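Local coordinates for 3-methylaspartate ammonia-lyase (Citrobacter amalonaticus, PDB 1KKO), which catalyses the reversible anti elimination of ammonia from L-threo-3-methylaspartate to give mesaconate, using magnesium as cofactor, at residues H236-G241 and V305-C310; E256-L261 and K293-L298; E273-A278 and R286-I291; G301-A306 and S324-Q329; I330-L335 and A355-T360. All coordinates share one frame; numbering follows the deposited sequence.

Interaction 1: residues H236-G241 and V305-C310; sequences HIDVYG and VADEWC
Asp238 and Val305, their CA atoms 8.6 Å apart, mark where strands 234-238 and 303-306 come abreast; beyond them Tyr240 and Glu308 keep similar spacing, and the segments run in roughly the same direction, 38° apart. Strand 270-273 lies between, and no direct hydrogen bond joins the two. The carboxylates of Asp238 and Asp307 approach through their OD2 atoms, 4.0 Å apart, with planes turned 67° against each other. Water 1 bridges them, donating to Asp238 OD1 at 2.6 Å and to Asp307 OD2 at 2.9 Å; water 2 sits between the two OD2 atoms. This is the metal site of a TIM barrel of the enolase superfamily, at the C-terminal ends of the strands: both aspartates are magnesium ligands, with Glu273 of the intervening strand as a third, and the close approach of two acidic groups is consistent with a site made for a cation. Asp238 OD1 also accepts from Tyr240 N at 3.2 Å, an Asx turn that helps fix the carboxylate's rotation. Glu308, its chain bent at chi2, brings OE2 to 3.7 Å from Tyr240 CA. CE1 of the His236 ring lies 4.1 Å from Val305 CG2, while its ND1 and NE2 bond to Arg382 and Glu273.

Interaction 2: residues E256-L261 and K293-L298; sequences EYIASL and KELTRL
Helix segments 256-260 and 293-298 cross at -53° with their axes 9.6 Å apart, and their backbones come nearest at Ala259 and Leu295, CA to CA 6.6 Å. Here two neighbouring helices of the TIM barrel's outer layer, 251-260 and 281-298, lean on each other outside the sheet. The contact is wholly apolar, with no hydrogen bond across it, and it runs from a buried side against the barrel to a more exposed rim. On the buried side the methyl CG2 of Ile258 meets CD2 of Leu295 at 4.1 Å, the two side chains crossing at about a right angle. With CG2 anti to the backbone nitrogen, this methyl is the branch of Ile258 that faces the leucine. Pro275 and Val302, in the loops beside strands 270-273 and 303-306, also touch Ile258. Ala259 occupies the middle: its CB is met by Leu295 CD2 at 4.1 Å and by Leu298 CD1 at 3.8 Å, so that two leucines one helical turn apart share one small side chain. Towards solvent, Leu298 CD1 also reaches the backbone at Glu256 CA, 4.1 Å away. A salt bridge lies within the second helix, beside the leucines: Arg297 grips the carboxylate of Glu294 side-on, with NE on OE1 at 3.0 Å and NH2 on OE2 at 2.9 Å, both oxygens being met on their syn sides.

Interaction 3: residues E273-A278 and R286-I291; sequences EGPVDA and RMLTAI
Val276 stands with chi1 at -58°, which sets CG1 anti to its carbonyl carbon and wedges CG2 between the backbone nitrogen and that carbon, and both methyls thereby spread over helix 281-298. From the helix, Ile291 answers with its CG1 branch anti to the carbonyl carbon (chi1 -64°) and an extended chi2, so that its CD1 meets Val276 CG1 tip to tip at 3.7 Å. Leu288 packs on Pro275, its CD2 lying 3.8 Å from Pro275 CG and the two side chains crossing at about a right angle. Ile291 CD1 approaches that Pro275 CG as well, at 4.1 Å. Met287, modelled as selenomethionine, also packs on Val276, but its spacing there is doubtful. The segment 273-278 is the loop that leaves strand 270-273 of the barrel and leads into the helix, which here folds back on it. Glu273 at its start is a magnesium ligand, and farther along the loop Gln284 bonds to Val276 O and Ala278 N. Since the contact itself is apolar, with no hydrogen bond across it, it is probably held by exclusion of water and not by directed bonds.

Interaction 4: residues G301-A306 and S324-Q329; sequences GVKIVA and SCHMVQ
Ile304 N donates to His326 ND1 at 3.0 Å with an almost straight N-H...N angle of 169°, although the donor is tilted 29° from the ring plane; to accept in this way, ND1 must carry a lone pair and no proton. The carbonyl of the same Ile304 is gripped twice, its O accepting from Met327 N at 3.3 Å and from His326 N at 3.2 Å, and the histidine thus binds one strand residue with both ring and backbone. Beyond it the regular parallel ladder takes over: Ala306 N bonds to Met327 O, and Gln329 N to Ala306 O at 2.9 Å. Lys303 CG lies over one face of the imidazole in a CH-pi contact, 3.9 Å from the centroid of the His326 ring. The lysine chain runs on extended to a salt bridge with Glu354. Val305 and Met327, a selenomethionine, run alongside each other from the same face of the sheet, Val305 CG2 to Met327 SE 3.9 Å. On the other face Ala306 CB packs on Cys325 SG at 3.6 Å and on Val328 CG1 at 4.0 Å. Gln329, a substrate-binding residue, extends from the strand end to Glu273 and Lys331. The two strands belong to the beta-alpha-beta unit of strand 303-306, helix 313-321 and strand 327-330, whose right-handed crossover is the repeating step of the TIM barrel. Strand 270-273 bonds to the far edge of 303-306, strand 354-357 follows 327-330, and helix 281-298 covers Ile304 and Ala306.

Interaction 5: residues I330-L335 and A355-T360; sequences IKTPDL and AYQGGT. With SO4 (sulfate ion), chain C.
Three peptide carbonyls, of Gly359, Ile330 and Tyr356, take donors from different directions. Lys331 NZ approaches Gly359 O at 2.8 Å, tilted 20° from the carbonyl plane; Gly358 N meets Ile330 O more steeply, 34° from that carbonyl's own plane; and Ile330 N, 2.8 Å from Tyr356 O, lies nearly on the line of the C=O bond. The Tyr356 ring itself stands apart from the other segment and meets His236 edge-to-face. The backbone bonds make Ile330 and Gln357 a parallel bridge between the strand ends of the TIM barrel, where the chains open into the active-site loops. Apolar contacts accompany these bonds: Ile330 CD1 reaches Ala355 CB at 3.9 Å, Thr332 CG2 lies 3.7 Å from Gln357 CG, and the Pro333 ring sets CG 3.9 Å from Thr360 CG2. Gly359 CA rests beside Thr332 OG1, which bonds to Tyr132, and 4.0 Å from Pro333 CD. Lys331, the proton acceptor of the reaction, leaves the backbone pointing away from this strand but kinks at its last torsion (chi4 80°), which turns NZ back to the carbonyl. There NZ also bonds to Gln329 and to O4 of a sulfate, probably from the crystallisation liquor, at 2.7 Å. Thr360 OG1 donates to sulfate O1 at 2.5 Å, and Cys361 N and Gln172 NE2 also bond to the ion. Gln172, Thr360 and Cys361 are substrate-binding residues, so the anion probably marks where a substrate carboxylate sits, with the lysine nitrogen close by.

Followed from the N terminus, the first three contacts nest, the fourth crosses the first, and the fifth follows in series. Interaction 1 joins strand ends 234-238 and 303-306; within its loop lies interaction 2, joining helices 251-260 and 281-298, and within that in turn interaction 3, where the exit of strand 270-273 folds onto helix 281-298. Interaction 4 starts just before the last segment of interaction 1, overlaps it at Val305 and Ala306, and continues to strand 327-330. Interaction 5 opens at the very next residue and carries the sheet to strand 354-357. Glu273 and Gln329, hydrogen-bonded to each other, connect interactions 3 and 4, so outer helices, barrel strands and catalytic loops form one continuous set.

Interaction 1: residues H236-G241 and V305-C310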
# COMPACT_ATOMS: atom_id res chain seq x y z
N HIS A 236 14.08 12.43 -11.57
CA HIS A 236 15.07 11.89 -10.63
C HIS A 236 15.19 10.42 -11.00
O HIS A 236 14.22 9.66 -10.92
CB HIS A 236 14.56 12.12 -9.21
CG HIS A 236 15.41 11.58 -8.11
ND1 HIS A 236 15.44 12.17 -6.87
CD2 HIS A 236 16.20 10.48 -8.02
CE1 HIS A 236 16.20 11.46 -6.06
NE2 HIS A 236 16.67 10.43 -6.74
N ILE A 237 16.37 10.04 -11.47
CA ILE A 237 16.64 8.70 -11.95
C ILE A 237 17.83 8.13 -11.20
O ILE A 237 18.85 8.80 -11.05
CB ILE A 237 16.90 8.74 -13.47
CG1 ILE A 237 15.61 9.16 -14.20
CG2 ILE A 237 17.42 7.39 -13.96
CD1 ILE A 237 15.81 9.52 -15.67
N ASP A 238 17.69 6.90 -10.72
CA ASP A 238 18.73 6.21 -9.96
C ASP A 238 19.41 5.20 -10.87
O ASP A 238 18.76 4.30 -11.44
CB ASP A 238 18.10 5.48 -8.77
CG ASP A 238 19.12 4.95 -7.77
OD1 ASP A 238 20.35 4.86 -8.05
OD2 ASP A 238 18.72 4.58 -6.63
N VAL A 239 20.72 5.35 -11.01
CA VAL A 239 21.49 4.53 -11.93
C VAL A 239 22.41 3.50 -11.28
O VAL A 239 23.19 2.85 -11.97
CB VAL A 239 22.26 5.40 -12.93
CG1 VAL A 239 21.31 6.33 -13.64
CG2 VAL A 239 23.36 6.19 -12.23
N TYR A 240 22.35 3.35 -9.97
CA TYR A 240 23.03 2.23 -9.30
C TYR A 240 24.47 2.04 -9.72
O TYR A 240 24.93 0.91 -9.90
CB TYR A 240 22.24 0.93 -9.53
CG TYR A 240 20.94 0.98 -8.78
CD1 TYR A 240 19.82 1.56 -9.34
CD2 TYR A 240 20.86 0.53 -7.47
CE1 TYR A 240 18.64 1.64 -8.66
CE2 TYR A 240 19.67 0.60 -6.77
CZ TYR A 240 18.57 1.17 -7.37
OH TYR A 240 17.38 1.27 -6.67
N GLY A 241 25.20 3.15 -9.82
CA GLY A 241 26.62 3.13 -10.13
C GLY A 241 26.97 2.79 -11.56
O GLY A 241 28.16 2.73 -11.89
N VAL A 305 22.85 12.90 -6.64
CA VAL A 305 22.37 12.48 -5.34
C VAL A 305 23.22 11.34 -4.80
O VAL A 305 23.39 10.31 -5.47
CB VAL A 305 20.91 11.99 -5.45
CG1 VAL A 305 20.34 11.73 -4.06
CG2 VAL A 305 20.05 12.97 -6.21
N ALA A 306 23.73 11.49 -3.59
CA ALA A 306 24.45 10.41 -2.92
C ALA A 306 23.46 9.42 -2.34
O ALA A 306 22.37 9.78 -1.92
CB ALA A 306 25.31 10.96 -1.82
N ASP A 307 23.86 8.17 -2.30
CA ASP A 307 23.02 7.12 -1.74
C ASP A 307 23.92 6.03 -1.15
O ASP A 307 24.07 5.94 0.07
CB ASP A 307 22.09 6.59 -2.82
CG ASP A 307 21.23 5.45 -2.35
OD1 ASP A 307 20.99 5.30 -1.13
OD2 ASP A 307 20.73 4.65 -3.16
N GLU A 308 24.52 5.22 -2.02
CA GLU A 308 25.42 4.16 -1.57
C GLU A 308 26.52 4.72 -0.66
O GLU A 308 27.14 5.73 -0.97
CB GLU A 308 26.07 3.46 -2.76
CG GLU A 308 25.14 2.89 -3.83
CD GLU A 308 24.81 3.87 -4.96
OE1 GLU A 308 24.88 5.10 -4.75
OE2 GLU A 308 24.47 3.38 -6.06
N TRP A 309 26.74 4.03 0.45
CA TRP A 309 27.77 4.33 1.45
C TRP A 309 27.42 5.53 2.32
O TRP A 309 28.22 5.92 3.18
CB TRP A 309 29.16 4.47 0.82
CG TRP A 309 29.48 3.21 0.07
CD1 TRP A 309 29.47 3.05 -1.27
CD2 TRP A 309 29.74 1.92 0.63
NE1 TRP A 309 29.76 1.74 -1.60
CE2 TRP A 309 29.92 1.03 -0.44
CE3 TRP A 309 29.87 1.44 1.93
CZ2 TRP A 309 30.20 -0.32 -0.25
CZ3 TRP A 309 30.16 0.10 2.12
CH2 TRP A 309 30.32 -0.76 1.03
N CYS A 310 26.22 6.08 2.14
CA CYS A 310 25.74 7.20 2.94
C CYS A 310 24.55 6.68 3.73
O CYS A 310 23.41 6.87 3.33
CB CYS A 310 25.37 8.36 2.04
SG CYS A 310 24.99 9.85 2.97
O HOH W 1 21.77 4.99 -5.85
O HOH W 2 18.25 4.24 -3.93

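Interaction 2: residues E256-L261 and K293-L298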
# COMPACT_ATOMS: atom_id res chain seq x y z
N GLU A 256 30.59 14.64 -17.84
CA GLU A 256 30.28 15.01 -19.21
C GLU A 256 28.99 14.34 -19.67
O GLU A 256 28.12 14.97 -20.26
CB GLU A 256 31.42 14.62 -20.15
CG GLU A 256 31.10 14.82 -21.63
CD GLU A 256 32.16 14.25 -22.55
OE1 GLU A 256 32.90 13.33 -22.13
OE2 GLU A 256 32.25 14.72 -23.70
N TYR A 257 28.89 13.04 -19.42
CA TYR A 257 27.71 12.28 -19.82
C TYR A 257 26.46 12.76 -19.09
O TYR A 257 25.42 12.99 -19.70
CB TYR A 257 27.91 10.79 -19.58
CG TYR A 257 26.61 10.03 -19.74
CD1 TYR A 257 26.07 9.82 -21.00
CD2 TYR A 257 25.90 9.58 -18.64
CE1 TYR A 257 24.87 9.16 -21.17
CE2 TYR A 257 24.70 8.92 -18.79
CZ TYR A 257 24.19 8.70 -20.05
OH TYR A 257 22.99 8.03 -20.19
N ILE A 258 26.56 12.91 -17.78
CA ILE A 258 25.43 13.37 -16.98
C ILE A 258 24.96 14.73 -17.47
O ILE A 258 23.77 14.96 -17.64
CB ILE A 258 25.83 13.42 -15.49
CG1 ILE A 258 25.98 12.00 -14.93
CG2 ILE A 258 24.78 14.17 -14.67
CD1 ILE A 258 26.74 11.93 -13.65
N ALA A 259 25.89 15.63 -17.74
CA ALA A 259 25.54 16.96 -18.23
C ALA A 259 24.81 16.88 -19.57
O ALA A 259 23.90 17.67 -19.85
CB ALA A 259 26.78 17.82 -18.36
N SER A 260 25.21 15.92 -20.41
CA SER A 260 24.61 15.75 -21.73
C SER A 260 23.15 15.32 -21.67
O SER A 260 22.42 15.44 -22.65
CB SER A 260 25.42 14.75 -22.57
OG SER A 260 25.12 13.40 -22.25
N LEU A 261 22.71 14.82 -20.52
CA LEU A 261 21.32 14.40 -20.37
C LEU A 261 20.37 15.58 -20.18
O LEU A 261 19.16 15.43 -20.37
CB LEU A 261 21.17 13.42 -19.21
CG LEU A 261 21.90 12.09 -19.35
CD1 LEU A 261 21.73 11.28 -18.07
CD2 LEU A 261 21.41 11.29 -20.52
N LYS A 293 32.34 18.76 -9.04
CA LYS A 293 33.29 19.77 -9.51
C LYS A 293 33.21 19.93 -11.02
O LYS A 293 33.15 21.06 -11.54
CB LYS A 293 34.71 19.39 -9.11
CG LYS A 293 35.75 20.47 -9.40
CD LYS A 293 37.17 19.95 -9.20
CE LYS A 293 38.20 21.04 -9.44
NZ LYS A 293 39.58 20.50 -9.52
N GLU A 294 33.23 18.83 -11.75
CA GLU A 294 33.17 18.91 -13.21
C GLU A 294 31.81 19.40 -13.73
O GLU A 294 31.76 20.14 -14.71
CB GLU A 294 33.56 17.57 -13.85
CG GLU A 294 33.55 17.57 -15.38
CD GLU A 294 34.64 18.43 -16.01
OE1 GLU A 294 35.50 18.98 -15.29
OE2 GLU A 294 34.62 18.55 -17.26
N LEU A 295 30.71 19.02 -13.08
CA LEU A 295 29.39 19.49 -13.50
C LEU A 295 29.34 21.01 -13.44
O LEU A 295 28.83 21.68 -14.35
CB LEU A 295 28.30 18.88 -12.62
CG LEU A 295 27.97 17.42 -12.93
CD1 LEU A 295 27.01 16.86 -11.89
CD2 LEU A 295 27.39 17.28 -14.31
N THR A 296 29.85 21.54 -12.34
CA THR A 296 29.94 22.98 -12.14
C THR A 296 30.81 23.61 -13.22
O THR A 296 30.42 24.60 -13.85
CB THR A 296 30.52 23.26 -10.76
OG1 THR A 296 29.61 22.81 -9.75
CG2 THR A 296 30.65 24.76 -10.52
N ARG A 297 31.98 23.03 -13.47
CA ARG A 297 32.87 23.57 -14.49
C ARG A 297 32.16 23.70 -15.83
O ARG A 297 32.36 24.67 -16.56
CB ARG A 297 34.11 22.70 -14.66
CG ARG A 297 35.23 23.40 -15.42
CD ARG A 297 36.39 22.50 -15.77
NE ARG A 297 36.00 21.50 -16.76
CZ ARG A 297 35.80 21.75 -18.04
NH1 ARG A 297 35.98 22.98 -18.52
NH2 ARG A 297 35.45 20.77 -18.86
N LEU A 298 31.33 22.71 -16.16
CA LEU A 298 30.58 22.70 -17.40
C LEU A 298 29.38 23.64 -17.40
O LEU A 298 28.78 23.89 -18.45
CB LEU A 298 30.07 21.28 -17.68
CG LEU A 298 31.12 20.19 -17.90
CD1 LEU A 298 30.44 18.84 -17.87
CD2 LEU A 298 31.87 20.39 -19.20

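Interaction 3: residues E273-A278 and R286-I291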
# COMPACT_ATOMS: atom_id res chain seq x y z
N GLU A 273 20.77 9.96 -9.35
CA GLU A 273 21.17 9.36 -8.08
C GLU A 273 22.13 8.20 -8.30
O GLU A 273 21.96 7.41 -9.24
CB GLU A 273 19.93 8.91 -7.29
CG GLU A 273 20.26 8.31 -5.93
CD GLU A 273 19.06 8.15 -5.02
OE1 GLU A 273 17.91 8.27 -5.49
OE2 GLU A 273 19.27 7.88 -3.83
N GLY A 274 23.12 8.10 -7.44
CA GLY A 274 24.08 7.01 -7.49
C GLY A 274 24.84 6.89 -8.80
O GLY A 274 24.91 5.81 -9.37
N PRO A 275 25.44 7.96 -9.30
CA PRO A 275 26.12 7.85 -10.60
C PRO A 275 27.27 6.83 -10.61
O PRO A 275 27.48 6.18 -11.64
CB PRO A 275 26.65 9.26 -10.83
CG PRO A 275 26.72 9.87 -9.49
CD PRO A 275 25.51 9.33 -8.77
N VAL A 276 27.97 6.69 -9.49
CA VAL A 276 29.09 5.77 -9.36
C VAL A 276 28.99 5.06 -8.03
O VAL A 276 28.31 5.54 -7.12
CB VAL A 276 30.42 6.54 -9.40
CG1 VAL A 276 30.55 7.31 -10.69
CG2 VAL A 276 30.52 7.47 -8.20
N ASP A 277 29.62 3.90 -7.92
CA ASP A 277 29.74 3.20 -6.65
C ASP A 277 31.21 2.82 -6.47
O ASP A 277 31.70 1.84 -7.04
CB ASP A 277 28.87 1.95 -6.63
CG ASP A 277 28.97 1.20 -5.32
OD1 ASP A 277 29.78 1.58 -4.45
OD2 ASP A 277 28.27 0.20 -5.06
N ALA A 278 31.91 3.61 -5.67
CA ALA A 278 33.34 3.42 -5.42
C ALA A 278 33.64 2.29 -4.44
O ALA A 278 34.81 1.99 -4.21
CB ALA A 278 33.95 4.71 -4.93
N ARG A 286 34.92 11.10 -2.27
CA ARG A 286 35.86 11.73 -3.19
C ARG A 286 35.37 11.69 -4.64
O ARG A 286 35.47 12.67 -5.37
CB ARG A 286 37.23 11.06 -3.08
CG ARG A 286 38.05 11.62 -1.95
CD ARG A 286 39.46 11.11 -1.94
NE ARG A 286 39.49 9.71 -1.54
CZ ARG A 286 39.58 9.28 -0.29
NH1 ARG A 286 39.59 7.98 -0.04
NH2 ARG A 286 39.66 10.14 0.73
N MSE A 287 34.79 10.57 -5.04
CA MSE A 287 34.30 10.44 -6.39
C MSE A 287 33.14 11.39 -6.70
O MSE A 287 33.11 12.04 -7.74
CB MSE A 287 33.84 9.02 -6.59
CG MSE A 287 33.12 8.81 -7.87
SE MSE A 287 34.27 8.82 -9.39
CE MSE A 287 35.89 8.18 -8.65
N LEU A 288 32.16 11.45 -5.80
CA LEU A 288 31.04 12.34 -6.04
C LEU A 288 31.51 13.80 -6.06
O LEU A 288 31.04 14.58 -6.87
CB LEU A 288 29.97 12.16 -4.97
CG LEU A 288 29.27 10.81 -4.94
CD1 LEU A 288 28.16 10.85 -3.90
CD2 LEU A 288 28.72 10.43 -6.29
N THR A 289 32.45 14.14 -5.18
CA THR A 289 32.99 15.50 -5.13
C THR A 289 33.57 15.88 -6.48
O THR A 289 33.33 16.96 -7.01
CB THR A 289 34.05 15.61 -4.03
OG1 THR A 289 33.46 15.36 -2.75
CG2 THR A 289 34.61 17.04 -3.94
N ALA A 290 34.34 14.97 -7.05
CA ALA A 290 34.94 15.19 -8.36
C ALA A 290 33.90 15.34 -9.48
O ALA A 290 34.05 16.17 -10.36
CB ALA A 290 35.92 14.08 -8.68
N ILE A 291 32.84 14.53 -9.45
CA ILE A 291 31.80 14.68 -10.46
C ILE A 291 31.11 16.04 -10.31
O ILE A 291 30.85 16.72 -11.31
CB ILE A 291 30.76 13.53 -10.38
CG1 ILE A 291 31.42 12.19 -10.71
CG2 ILE A 291 29.59 13.79 -11.34
CD1 ILE A 291 30.56 10.98 -10.36

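Interaction 4: residues G301-A306 and S324-Q329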
# COMPACT_ATOMS: atom_id res chain seq x y z
N GLY A 301 23.16 22.17 -15.26
CA GLY A 301 22.09 22.33 -14.30
C GLY A 301 21.65 21.00 -13.71
O GLY A 301 20.72 20.96 -12.90
N VAL A 302 22.31 19.92 -14.11
CA VAL A 302 21.95 18.58 -13.62
C VAL A 302 22.57 18.36 -12.25
O VAL A 302 23.72 18.71 -12.01
CB VAL A 302 22.40 17.47 -14.58
CG1 VAL A 302 21.94 16.10 -14.07
CG2 VAL A 302 21.87 17.70 -15.99
N LYS A 303 21.81 17.76 -11.35
CA LYS A 303 22.28 17.53 -9.99
C LYS A 303 22.51 16.05 -9.71
O LYS A 303 21.89 15.22 -10.34
CB LYS A 303 21.27 18.11 -8.99
CG LYS A 303 21.23 19.64 -9.02
CD LYS A 303 20.16 20.17 -8.09
CE LYS A 303 20.10 21.68 -8.06
NZ LYS A 303 18.91 22.12 -7.28
N ILE A 304 23.40 15.75 -8.77
CA ILE A 304 23.63 14.35 -8.38
C ILE A 304 23.27 14.14 -6.91
O ILE A 304 23.35 15.04 -6.07
CB ILE A 304 25.06 13.83 -8.72
CG1 ILE A 304 26.14 14.62 -7.99
CG2 ILE A 304 25.27 13.83 -10.23
CD1 ILE A 304 27.51 13.96 -8.03
N VAL A 305 22.85 12.90 -6.64
CA VAL A 305 22.37 12.48 -5.34
C VAL A 305 23.22 11.34 -4.80
O VAL A 305 23.39 10.31 -5.47
CB VAL A 305 20.91 11.99 -5.45
CG1 VAL A 305 20.34 11.73 -4.06
CG2 VAL A 305 20.05 12.97 -6.21
N ALA A 306 23.73 11.49 -3.59
CA ALA A 306 24.45 10.41 -2.92
C ALA A 306 23.46 9.42 -2.34
O ALA A 306 22.37 9.78 -1.92
CB ALA A 306 25.31 10.96 -1.82
N SER A 324 30.09 17.08 -1.36
CA SER A 324 30.29 16.03 -2.33
C SER A 324 29.26 15.94 -3.44
O SER A 324 29.54 15.36 -4.49
CB SER A 324 30.39 14.69 -1.60
OG SER A 324 29.18 14.39 -0.92
N CYS A 325 28.08 16.51 -3.24
CA CYS A 325 26.98 16.35 -4.18
C CYS A 325 25.90 17.34 -3.81
O CYS A 325 26.03 18.05 -2.83
CB CYS A 325 26.43 14.92 -4.09
SG CYS A 325 25.98 14.44 -2.44
N HIS A 326 24.85 17.40 -4.61
CA HIS A 326 23.80 18.38 -4.39
C HIS A 326 22.73 17.94 -3.41
O HIS A 326 22.10 18.78 -2.78
CB HIS A 326 23.13 18.70 -5.72
CG HIS A 326 24.11 19.10 -6.78
ND1 HIS A 326 24.71 18.17 -7.61
CD2 HIS A 326 24.62 20.30 -7.11
CE1 HIS A 326 25.54 18.80 -8.42
NE2 HIS A 326 25.51 20.09 -8.14
N MSE A 327 22.53 16.64 -3.32
CA MSE A 327 21.46 16.06 -2.52
C MSE A 327 21.93 14.73 -1.99
O MSE A 327 22.73 14.05 -2.63
CB MSE A 327 20.24 15.85 -3.42
CG MSE A 327 19.05 15.19 -2.75
SE MSE A 327 17.56 14.98 -3.99
CE MSE A 327 16.61 16.60 -3.56
N VAL A 328 21.47 14.36 -0.80
CA VAL A 328 21.77 13.06 -0.22
C VAL A 328 20.49 12.32 0.11
O VAL A 328 19.56 12.91 0.65
CB VAL A 328 22.60 13.16 1.09
CG1 VAL A 328 24.01 13.63 0.81
CG2 VAL A 328 21.94 14.06 2.07
N GLN A 329 20.43 11.03 -0.21
CA GLN A 329 19.31 10.20 0.23
C GLN A 329 19.54 9.75 1.68
O GLN A 329 20.43 8.94 1.96
CB GLN A 329 19.03 8.96 -0.63
CG GLN A 329 17.77 8.28 -0.03
CD GLN A 329 17.24 7.02 -0.67
OE1 GLN A 329 16.42 6.32 -0.04
NE2 GLN A 329 17.68 6.69 -1.88

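Interaction 5: residues I330-L335 and A355-T360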
# COMPACT_ATOMS: atom_id res chain seq x y z
N ILE A 330 18.72 10.30 2.58
CA ILE A 330 18.65 9.90 3.97
C ILE A 330 17.69 8.70 3.94
O ILE A 330 16.47 8.85 3.87
CB ILE A 330 18.11 11.10 4.78
CG1 ILE A 330 19.07 12.30 4.64
CG2 ILE A 330 17.89 10.75 6.24
CD1 ILE A 330 18.52 13.59 5.21
N LYS A 331 18.27 7.51 3.88
CA LYS A 331 17.48 6.29 3.65
C LYS A 331 17.00 5.83 5.01
O LYS A 331 17.68 5.11 5.74
CB LYS A 331 18.30 5.23 2.93
CG LYS A 331 17.44 4.09 2.44
CD LYS A 331 18.18 3.15 1.51
CE LYS A 331 17.25 2.37 0.61
NZ LYS A 331 16.80 3.17 -0.54
N THR A 332 15.79 6.26 5.35
CA THR A 332 15.36 6.29 6.73
C THR A 332 15.62 5.06 7.60
O THR A 332 16.11 5.22 8.69
CB THR A 332 13.91 6.79 6.87
OG1 THR A 332 13.00 5.90 6.21
CG2 THR A 332 13.71 8.18 6.24
N PRO A 333 15.32 3.82 7.18
CA PRO A 333 15.53 2.70 8.11
C PRO A 333 17.00 2.54 8.50
O PRO A 333 17.31 2.07 9.58
CB PRO A 333 15.03 1.48 7.33
CG PRO A 333 14.16 2.03 6.26
CD PRO A 333 14.79 3.34 5.88
N ASP A 334 17.90 2.94 7.62
CA ASP A 334 19.32 2.78 7.88
C ASP A 334 19.88 3.73 8.93
O ASP A 334 21.00 3.53 9.39
CB ASP A 334 20.10 2.97 6.59
CG ASP A 334 19.91 1.84 5.61
OD1 ASP A 334 19.74 0.67 6.03
OD2 ASP A 334 19.94 2.08 4.38
N LEU A 335 19.12 4.73 9.32
CA LEU A 335 19.57 5.67 10.34
C LEU A 335 19.24 5.18 11.74
O LEU A 335 19.64 5.81 12.70
CB LEU A 335 18.96 7.06 10.13
CG LEU A 335 19.66 7.88 9.06
CD1 LEU A 335 19.16 7.55 7.67
CD2 LEU A 335 19.53 9.36 9.34
N ALA A 355 18.25 17.80 1.30
CA ALA A 355 17.91 16.59 2.03
C ALA A 355 16.78 15.84 1.32
O ALA A 355 15.70 16.37 1.14
CB ALA A 355 17.50 16.93 3.43
N TYR A 356 17.08 14.62 0.90
CA TYR A 356 16.08 13.72 0.31
C TYR A 356 15.76 12.68 1.39
O TYR A 356 16.58 11.82 1.71
CB TYR A 356 16.61 13.11 -1.00
CG TYR A 356 15.90 11.88 -1.49
CD1 TYR A 356 14.54 11.65 -1.24
CD2 TYR A 356 16.61 10.91 -2.19
CE1 TYR A 356 13.93 10.49 -1.71
CE2 TYR A 356 16.00 9.76 -2.65
CZ TYR A 356 14.68 9.55 -2.39
OH TYR A 356 14.09 8.39 -2.81
N GLN A 357 14.58 12.81 1.99
CA GLN A 357 14.14 11.86 3.02
C GLN A 357 13.55 10.67 2.29
O GLN A 357 12.41 10.69 1.82
CB GLN A 357 13.14 12.50 3.96
CG GLN A 357 12.91 11.66 5.21
CD GLN A 357 11.86 12.23 6.10
OE1 GLN A 357 12.00 13.34 6.61
NE2 GLN A 357 10.79 11.47 6.31
N GLY A 358 14.38 9.66 2.13
CA GLY A 358 14.04 8.51 1.32
C GLY A 358 13.46 7.38 2.13
O GLY A 358 12.57 7.58 2.96
N GLY A 359 13.97 6.19 1.90
CA GLY A 359 13.42 5.01 2.53
C GLY A 359 13.47 3.85 1.56
O GLY A 359 14.35 3.79 0.69
N THR A 360 12.54 2.92 1.71
CA THR A 360 12.57 1.71 0.91
C THR A 360 11.18 1.25 0.56
O THR A 360 10.21 1.48 1.29
CB THR A 360 13.30 0.62 1.71
OG1 THR A 360 13.32 -0.63 0.98
CG2 THR A 360 12.63 0.32 3.05
S SO4 C . 14.62 0.60 -2.19
O1 SO4 C . 14.94 -0.04 -0.88
O2 SO4 C . 15.13 -0.41 -3.19
O3 SO4 C . 13.18 0.78 -2.33
O4 SO4 C . 15.32 1.89 -2.42